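PDB 3ZED: RNA-directed RNA polymerase from Infectious pancreatic necrosis virus, which catalyses RNA-templated RNA synthesis to copy the viral genome, and probably occurs both free and covalently attached to the genomic RNA. Local coordinates for residues A64-V69 with P96-F102; L266-F270 with F294-S298; Y164-L168 with L458-L462. All coordinates share one frame; numbering follows the deposited sequence.

Interaction 1 lies at the surface, whereas interactions 2 and 3 are buried; all three belong to the palm-family part of the polymerase. Interaction 1 is built mainly from backbone hydrogen bonds between strands, with side chains packing around them. In interactions 2 and 3 no hydrogen bond crosses between the segments: a helix meets the chain at one end of a strand through aromatic and aliphatic groups. Strand 299-310 relates these two, since 294-298 leads into it and strand 456-459 runs parallel to it. Interactions 1 and 2 also touch, through a probable hydrogen bond from Trp295 NE1 to Ala64 O (2.9 Å). Interaction 3 touches neither, its nearest atoms being about 7 Å from each.

Interaction 1: residues A64-V69 with P96-F102; sequences AIPTMV and PEGTTAF
Ile65 and Phe102 form an antiparallel hydrogen-bonded pair, with Ile65 N 2.8 Å from Phe102 O and Phe102 N 2.8 Å from Ile65 O. Thr67 N donates to Thr100 O (2.9 Å). Thr67 O points to the strand on the other side, 92-98, and accepts from Gly98 N at 2.8 Å, with a weak second bond from Glu97 N. The Thr67 and Thr100 hydroxyls add a side-chain hydrogen bond, OG1 to OG1 3.0 Å.

The apolar side chains of Ile65, Phe102, Met68 and Pro96 gather into one cluster. With Phe102 CG set between its own backbone N and carbonyl carbon (chi1 72°), the ring lies back against Ile65, whose CB sits over one ring face, 4.1 Å from the centroid, in a CH-pi contact. Ile65 CG2 lies between Phe102 CE1 (3.6 Å) and Pro96 CB. Met68 bends at chi2 to run alongside Pro96, CE reaching Pro96 CG at 3.8 Å and also approaching the edge of the Phe102 ring. Val69 CG2 rests against Gly98 N and Glu97 CB.

Strand 65-72 is thus central in a three-stranded antiparallel sheet, the corner at Thr99 and Thr100 placing strands 92-98 and 101-102 on either side of it.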
loop_
_atom_site.group_PDB
_atom_site.type_symbol
_atom_site.label_atom_id
_atom_site.label_comp_id
_atom_site.label_asym_id
_atom_site.label_seq_id
_atom_site.Cartn_x
_atom_site.Cartn_y
_atom_site.Cartn_z
ATOM N N ALA B 64 10.145 24.350 13.401
ATOM C CA ALA B 64 9.303 24.368 14.596
ATOM C C ALA B 64 7.807 24.504 14.253
ATOM O O ALA B 64 7.452 25.037 13.205
ATOM C CB ALA B 64 9.742 25.504 15.514
ATOM N N ILE B 65 6.945 24.032 15.152
ATOM C CA ILE B 65 5.490 24.090 14.990
ATOM C C ILE B 65 4.953 25.113 15.989
ATOM O O ILE B 65 5.369 25.048 17.146
ATOM C CB ILE B 65 4.870 22.674 15.209
ATOM C CG1 ILE B 65 5.308 21.698 14.109
ATOM C CG2 ILE B 65 3.333 22.724 15.348
ATOM C CD1 ILE B 65 5.183 20.210 14.453
ATOM N N PRO B 66 4.011 26.024 15.623
ATOM C CA PRO B 66 3.482 26.966 16.632
ATOM C C PRO B 66 2.779 26.225 17.778
ATOM O O PRO B 66 2.237 25.130 17.571
ATOM C CB PRO B 66 2.509 27.847 15.832
ATOM C CG PRO B 66 2.906 27.671 14.407
ATOM C CD PRO B 66 3.375 26.251 14.309
ATOM N N THR B 67 2.817 26.813 18.992
ATOM C CA THR B 67 2.237 26.204 20.190
ATOM C C THR B 67 0.705 26.053 20.033
ATOM O O THR B 67 0.064 26.895 19.397
ATOM C CB THR B 67 2.678 26.957 21.447
ATOM O OG1 THR B 67 2.363 28.346 21.338
ATOM C CG2 THR B 67 4.161 26.817 21.690
ATOM N N MET B 68 0.156 24.912 20.517
ATOM C CA MET B 68 -1.266 24.587 20.410
ATOM C C MET B 68 -2.127 25.569 21.173
ATOM O O MET B 68 -1.791 25.968 22.290
ATOM C CB MET B 68 -1.585 23.153 20.886
ATOM C CG MET B 68 -1.001 22.074 20.028
ATOM S SD MET B 68 -1.418 22.207 18.273
ATOM C CE MET B 68 -0.079 21.321 17.575
ATOM N N VAL B 69 -3.256 25.937 20.558
ATOM C CA VAL B 69 -4.261 26.852 21.097
ATOM C C VAL B 69 -5.585 26.108 21.152
ATOM O O VAL B 69 -6.037 25.583 20.131
ATOM C CB VAL B 69 -4.366 28.150 20.255
ATOM C CG1 VAL B 69 -5.557 29.000 20.690
ATOM C CG2 VAL B 69 -3.070 28.955 20.318
ATOM N N PRO B 96 -2.215 24.650 15.896
ATOM C CA PRO B 96 -0.919 25.347 16.018
ATOM C C PRO B 96 -1.035 26.806 15.572
ATOM O O PRO B 96 -0.792 27.125 14.409
ATOM C CB PRO B 96 0.022 24.526 15.116
ATOM C CG PRO B 96 -0.805 23.400 14.537
ATOM C CD PRO B 96 -2.232 23.755 14.719
ATOM N N GLU B 97 -1.429 27.687 16.506
ATOM C CA GLU B 97 -1.661 29.114 16.265
ATOM C C GLU B 97 -0.879 30.042 17.203
ATOM O O GLU B 97 -0.890 31.258 16.989
ATOM C CB GLU B 97 -3.158 29.419 16.434
ATOM C CG GLU B 97 -3.948 29.482 15.139
ATOM C CD GLU B 97 -5.426 29.795 15.304
ATOM O OE1 GLU B 97 -5.776 30.652 16.150
ATOM O OE2 GLU B 97 -6.237 29.198 14.559
ATOM N N GLY B 98 -0.240 29.476 18.230
ATOM C CA GLY B 98 0.504 30.210 19.255
ATOM C C GLY B 98 1.614 31.120 18.770
ATOM O O GLY B 98 2.151 30.926 17.673
ATOM N N THR B 99 1.973 32.117 19.607
ATOM C CA THR B 99 3.006 33.123 19.316
ATOM C C THR B 99 4.404 32.534 19.508
ATOM O O THR B 99 5.373 33.046 18.946
ATOM C CB THR B 99 2.796 34.403 20.144
ATOM O OG1 THR B 99 2.558 34.073 21.514
ATOM C CG2 THR B 99 1.653 35.251 19.615
ATOM N N THR B 100 4.492 31.443 20.281
ATOM C CA THR B 100 5.717 30.689 20.540
ATOM C C THR B 100 5.651 29.400 19.720
ATOM O O THR B 100 4.590 29.062 19.195
ATOM C CB THR B 100 5.884 30.441 22.042
ATOM O OG1 THR B 100 4.712 29.799 22.540
ATOM C CG2 THR B 100 6.132 31.731 22.823
ATOM N N ALA B 101 6.775 28.699 19.580
ATOM C CA ALA B 101 6.824 27.471 18.795
ATOM C C ALA B 101 7.539 26.349 19.540
ATOM O O ALA B 101 8.151 26.585 20.591
ATOM C CB ALA B 101 7.514 27.737 17.466
ATOM N N PHE B 102 7.459 25.123 18.994
ATOM C CA PHE B 102 8.125 23.971 19.577
ATOM C C PHE B 102 8.701 23.050 18.505
ATOM O O PHE B 102 8.105 22.892 17.431
ATOM C CB PHE B 102 7.170 23.189 20.505
ATOM C CG PHE B 102 6.074 22.394 19.821
ATOM C CD1 PHE B 102 4.845 22.978 19.536
ATOM C CD2 PHE B 102 6.263 21.048 19.490
ATOM C CE1 PHE B 102 3.838 22.240 18.904
ATOM C CE2 PHE B 102 5.248 20.311 18.859
ATOM C CZ PHE B 102 4.047 20.910 18.570
#

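Interaction 2: residues L266-F270 with F294-S298; sequences LADSF and FWYLS
Phe270 and Phe294 have the nearest CA atoms of the two segments, 7.2 Å apart, and no hydrogen bond spans the gap. Residues 266-270 form one turn of helix 260-278, closed by the bond from Phe270 N to Leu266 O. Phe294 is the first residue to leave helical geometry after helix 283-293, and the chain then winds through a short 3-10 turn in which Leu297 N bonds Phe294 O and Ser298 N bonds Trp295 O. The hydroxyl of Ser298 returns to the same carbonyl, OG to Trp295 O 2.8 Å, so two donors grip that oxygen.

The central feature is an offset edge-to-face pair: the edge of the Phe270 ring turns toward the face of Phe294, centroids 5.4 Å apart and planes at 66°. With Phe270 CG anti to the backbone N (chi1 -178°), the Phe270 and Phe294 side chains run antiparallel alongside each other, and Phe270 CB stands over the centre of the Phe294 ring, 4.2 Å from the centroid, as a CH-pi contact. The 3-10 turn belongs to the connection from helix 283-293 into strand 299-310, and the paired phenylalanines join the start of this connection to helix 260-278.

Leu297 sends CD1 over a face of the Phe270 ring, 4.2 Å from its centroid. Phe443 and Met451 of helix 438-452 and Leu331 of helix 326-340 also touch Phe270. At the first residue of the helical turn, Leu266 crosses Tyr296 at about a right angle: CD1 lies at the ring edge, and CD2 is 3.8 Å from Tyr296 OH. Ser269 brings CB to Phe294 CZ (3.9 Å), while its hydroxyl bonds Val265 O within its own helix. The Tyr296 side chain also touches Pro250, a predicted GTP-binding residue.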
loop_
_atom_site.group_PDB
_atom_site.type_symbol
_atom_site.label_atom_id
_atom_site.label_comp_id
_atom_site.label_asym_id
_atom_site.label_seq_id
_atom_site.Cartn_x
_atom_site.Cartn_y
_atom_site.Cartn_z
ATOM N N LEU B 266 -7.148 21.636 9.946
ATOM C CA LEU B 266 -5.854 21.770 9.273
ATOM C C LEU B 266 -5.939 21.493 7.768
ATOM O O LEU B 266 -5.381 22.279 6.996
ATOM C CB LEU B 266 -4.798 20.861 9.924
ATOM C CG LEU B 266 -4.319 21.252 11.332
ATOM C CD1 LEU B 266 -3.251 20.302 11.807
ATOM C CD2 LEU B 266 -3.795 22.727 11.388
ATOM N N ALA B 267 -6.636 20.397 7.354
ATOM C CA ALA B 267 -6.809 20.047 5.935
ATOM C C ALA B 267 -7.618 21.127 5.216
ATOM O O ALA B 267 -7.213 21.530 4.128
ATOM C CB ALA B 267 -7.469 18.687 5.778
ATOM N N ASP B 268 -8.693 21.660 5.854
ATOM C CA ASP B 268 -9.504 22.756 5.313
ATOM C C ASP B 268 -8.663 23.997 5.055
ATOM O O ASP B 268 -8.707 24.561 3.962
ATOM C CB ASP B 268 -10.629 23.153 6.293
ATOM C CG ASP B 268 -11.900 22.330 6.287
ATOM O OD1 ASP B 268 -11.851 21.152 5.853
ATOM O OD2 ASP B 268 -12.928 22.836 6.779
ATOM N N SER B 269 -7.915 24.432 6.084
ATOM C CA SER B 269 -7.097 25.643 6.042
ATOM C C SER B 269 -5.988 25.532 5.007
ATOM O O SER B 269 -5.737 26.506 4.310
ATOM C CB SER B 269 -6.505 25.946 7.416
ATOM O OG SER B 269 -7.517 26.103 8.398
ATOM N N PHE B 270 -5.357 24.348 4.879
ATOM C CA PHE B 270 -4.279 24.163 3.918
ATOM C C PHE B 270 -4.773 24.289 2.473
ATOM O O PHE B 270 -4.173 25.043 1.715
ATOM C CB PHE B 270 -3.554 22.812 4.121
ATOM C CG PHE B 270 -2.391 22.614 3.177
ATOM C CD1 PHE B 270 -1.256 23.420 3.262
ATOM C CD2 PHE B 270 -2.439 21.637 2.184
ATOM C CE1 PHE B 270 -0.178 23.238 2.385
ATOM C CE2 PHE B 270 -1.359 21.452 1.303
ATOM C CZ PHE B 270 -0.238 22.253 1.410
ATOM N N PHE B 294 2.744 25.375 6.729
ATOM C CA PHE B 294 2.264 24.010 6.931
ATOM C C PHE B 294 3.361 22.966 6.590
ATOM O O PHE B 294 3.023 21.852 6.191
ATOM C CB PHE B 294 1.014 23.758 6.071
ATOM C CG PHE B 294 -0.225 24.492 6.515
ATOM C CD1 PHE B 294 -1.115 23.910 7.415
ATOM C CD2 PHE B 294 -0.531 25.747 6.003
ATOM C CE1 PHE B 294 -2.285 24.585 7.809
ATOM C CE2 PHE B 294 -1.694 26.417 6.394
ATOM C CZ PHE B 294 -2.567 25.832 7.291
ATOM N N TRP B 295 4.668 23.314 6.767
ATOM C CA TRP B 295 5.820 22.444 6.460
ATOM C C TRP B 295 5.638 21.032 7.044
ATOM O O TRP B 295 6.015 20.054 6.401
ATOM C CB TRP B 295 7.152 23.057 6.976
ATOM C CG TRP B 295 7.291 23.071 8.481
ATOM C CD1 TRP B 295 6.949 24.088 9.327
ATOM C CD2 TRP B 295 7.742 21.987 9.319
ATOM N NE1 TRP B 295 7.171 23.713 10.637
ATOM C CE2 TRP B 295 7.611 22.411 10.662
ATOM C CE3 TRP B 295 8.216 20.683 9.063
ATOM C CZ2 TRP B 295 7.975 21.594 11.744
ATOM C CZ3 TRP B 295 8.542 19.869 10.135
ATOM C CH2 TRP B 295 8.453 20.337 11.456
ATOM N N TYR B 296 5.064 20.940 8.276
ATOM C CA TYR B 296 4.898 19.714 9.050
ATOM C C TYR B 296 3.953 18.723 8.376
ATOM O O TYR B 296 3.999 17.532 8.695
ATOM C CB TYR B 296 4.463 20.036 10.487
ATOM C CG TYR B 296 3.252 20.935 10.593
ATOM C CD1 TYR B 296 1.966 20.404 10.611
ATOM C CD2 TYR B 296 3.393 22.313 10.707
ATOM C CE1 TYR B 296 0.848 21.226 10.687
ATOM C CE2 TYR B 296 2.284 23.146 10.801
ATOM C CZ TYR B 296 1.010 22.599 10.801
ATOM O OH TYR B 296 -0.093 23.414 10.907
ATOM N N LEU B 297 3.146 19.194 7.404
ATOM C CA LEU B 297 2.255 18.333 6.632
ATOM C C LEU B 297 3.047 17.493 5.613
ATOM O O LEU B 297 2.473 16.600 4.986
ATOM C CB LEU B 297 1.155 19.151 5.933
ATOM C CG LEU B 297 0.087 19.819 6.819
ATOM C CD1 LEU B 297 -1.032 20.386 5.971
ATOM C CD2 LEU B 297 -0.496 18.855 7.848
ATOM N N SER B 298 4.367 17.743 5.487
ATOM C CA SER B 298 5.241 16.981 4.590
ATOM C C SER B 298 6.286 16.150 5.361
ATOM O O SER B 298 7.221 15.636 4.745
ATOM C CB SER B 298 5.957 17.919 3.627
ATOM O OG SER B 298 7.021 18.588 4.290
#

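Interaction 3: residues Y164-L168 with L458-L462; sequences YSGQL and LLMNL
Tyr164 presents one face of its ring to Met460, and this is the tight part of the contact. The Met460 methyl CE lies over that face, offset toward the rim, 3.5 Å from Tyr164 CD1. Farther above the same face sits SD, 4.7 Å from the ring centroid, completing a Met-aromatic contact. Leu459 approaches at the ring edge instead, its CD1 4.1 Å from Tyr164 CE1. Because Leu459 CG is anti to the backbone N (chi1 -170°), the branch reaches toward the helix and forks: CD1 lies near the Gln167 amide (OE1 at 3.6 Å), and CD2 meets Leu168 CD2 at 3.8 Å. The buried amide is satisfied elsewhere, OE1 by His110 and NE2 by Asn320 and the carbonyl of Leu302.

Packing loosens along the turn. The Leu462 side chain comes no nearer to residues 164-168 than 5.8 Å, and Asn461, partly exposed, makes no contact with them.

Leu459 and Leu462 bond each other's backbone in both directions around a type II' turn with Met460, at positive phi (62°), as its second residue. The contact thus docks a beta hairpin with a two-residue type II' loop, joining strands 456-459 and 462-465, on the first turn of helix 164-179.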
loop_
_atom_site.group_PDB
_atom_site.type_symbol
_atom_site.label_atom_id
_atom_site.label_comp_id
_atom_site.label_asym_id
_atom_site.label_seq_id
_atom_site.Cartn_x
_atom_site.Cartn_y
_atom_site.Cartn_z
ATOM N N TYR B 164 16.612 1.327 16.863
ATOM C CA TYR B 164 17.000 2.619 16.273
ATOM C C TYR B 164 18.100 2.390 15.221
ATOM O O TYR B 164 17.996 2.921 14.127
ATOM C CB TYR B 164 17.481 3.610 17.344
ATOM C CG TYR B 164 16.380 4.344 18.083
ATOM C CD1 TYR B 164 15.595 5.296 17.437
ATOM C CD2 TYR B 164 16.181 4.148 19.447
ATOM C CE1 TYR B 164 14.608 6.003 18.122
ATOM C CE2 TYR B 164 15.203 4.854 20.144
ATOM C CZ TYR B 164 14.426 5.787 19.479
ATOM O OH TYR B 164 13.476 6.482 20.182
ATOM N N SER B 165 19.121 1.559 15.544
ATOM C CA SER B 165 20.210 1.211 14.624
ATOM C C SER B 165 19.634 0.579 13.340
ATOM O O SER B 165 20.039 0.949 12.231
ATOM C CB SER B 165 21.203 0.264 15.290
ATOM O OG SER B 165 22.060 0.942 16.193
ATOM N N GLY B 166 18.697 -0.367 13.518
ATOM C CA GLY B 166 17.993 -1.021 12.418
ATOM C C GLY B 166 17.330 0.001 11.505
ATOM O O GLY B 166 17.578 -0.018 10.292
ATOM N N GLN B 167 16.562 0.975 12.107
ATOM C CA GLN B 167 15.865 2.062 11.402
ATOM C C GLN B 167 16.839 2.983 10.669
ATOM O O GLN B 167 16.592 3.341 9.520
ATOM C CB GLN B 167 15.008 2.905 12.378
ATOM C CG GLN B 167 13.771 2.197 12.916
ATOM C CD GLN B 167 12.851 3.179 13.582
ATOM O OE1 GLN B 167 12.982 3.473 14.766
ATOM N NE2 GLN B 167 11.922 3.740 12.827
ATOM N N LEU B 168 17.944 3.367 11.337
ATOM C CA LEU B 168 18.962 4.272 10.794
ATOM C C LEU B 168 19.720 3.625 9.619
ATOM O O LEU B 168 19.911 4.281 8.591
ATOM C CB LEU B 168 19.922 4.730 11.903
ATOM C CG LEU B 168 19.293 5.656 12.968
ATOM C CD1 LEU B 168 20.173 5.769 14.198
ATOM C CD2 LEU B 168 18.992 7.031 12.409
ATOM N N LEU B 458 10.693 12.338 10.858
ATOM C CA LEU B 458 11.075 12.663 12.222
ATOM C C LEU B 458 11.392 11.409 13.011
ATOM O O LEU B 458 10.572 10.491 13.095
ATOM C CB LEU B 458 9.949 13.467 12.933
ATOM C CG LEU B 458 10.251 14.007 14.360
ATOM C CD1 LEU B 458 11.350 15.060 14.353
ATOM C CD2 LEU B 458 9.012 14.556 15.015
ATOM N N LEU B 459 12.569 11.409 13.640
ATOM C CA LEU B 459 13.051 10.327 14.503
ATOM C C LEU B 459 13.810 10.987 15.619
ATOM O O LEU B 459 14.760 11.717 15.347
ATOM C CB LEU B 459 13.918 9.307 13.731
ATOM C CG LEU B 459 14.259 8.042 14.493
ATOM C CD1 LEU B 459 13.064 7.090 14.531
ATOM C CD2 LEU B 459 15.478 7.359 13.899
ATOM N N MET B 460 13.370 10.761 16.878
ATOM C CA MET B 460 13.888 11.434 18.091
ATOM C C MET B 460 13.578 12.929 17.894
ATOM O O MET B 460 12.438 13.254 17.539
ATOM C CB MET B 460 15.379 11.130 18.359
ATOM C CG MET B 460 15.670 9.651 18.482
ATOM S SD MET B 460 17.321 9.344 19.116
ATOM C CE MET B 460 17.739 7.962 18.240
ATOM N N ASN B 461 14.577 13.812 18.030
ATOM C CA ASN B 461 14.436 15.248 17.792
ATOM C C ASN B 461 15.056 15.609 16.409
ATOM O O ASN B 461 15.299 16.781 16.144
ATOM C CB ASN B 461 15.107 16.037 18.946
ATOM C CG ASN B 461 16.619 15.936 19.004
ATOM O OD1 ASN B 461 17.250 15.102 18.346
ATOM N ND2 ASN B 461 17.246 16.810 19.782
ATOM N N LEU B 462 15.309 14.590 15.538
ATOM C CA LEU B 462 15.970 14.774 14.241
ATOM C C LEU B 462 15.006 14.782 13.058
ATOM O O LEU B 462 14.255 13.823 12.841
ATOM C CB LEU B 462 17.054 13.688 14.001
ATOM C CG LEU B 462 18.170 13.538 15.050
ATOM C CD1 LEU B 462 19.015 12.346 14.753
ATOM C CD2 LEU B 462 19.076 14.773 15.117
#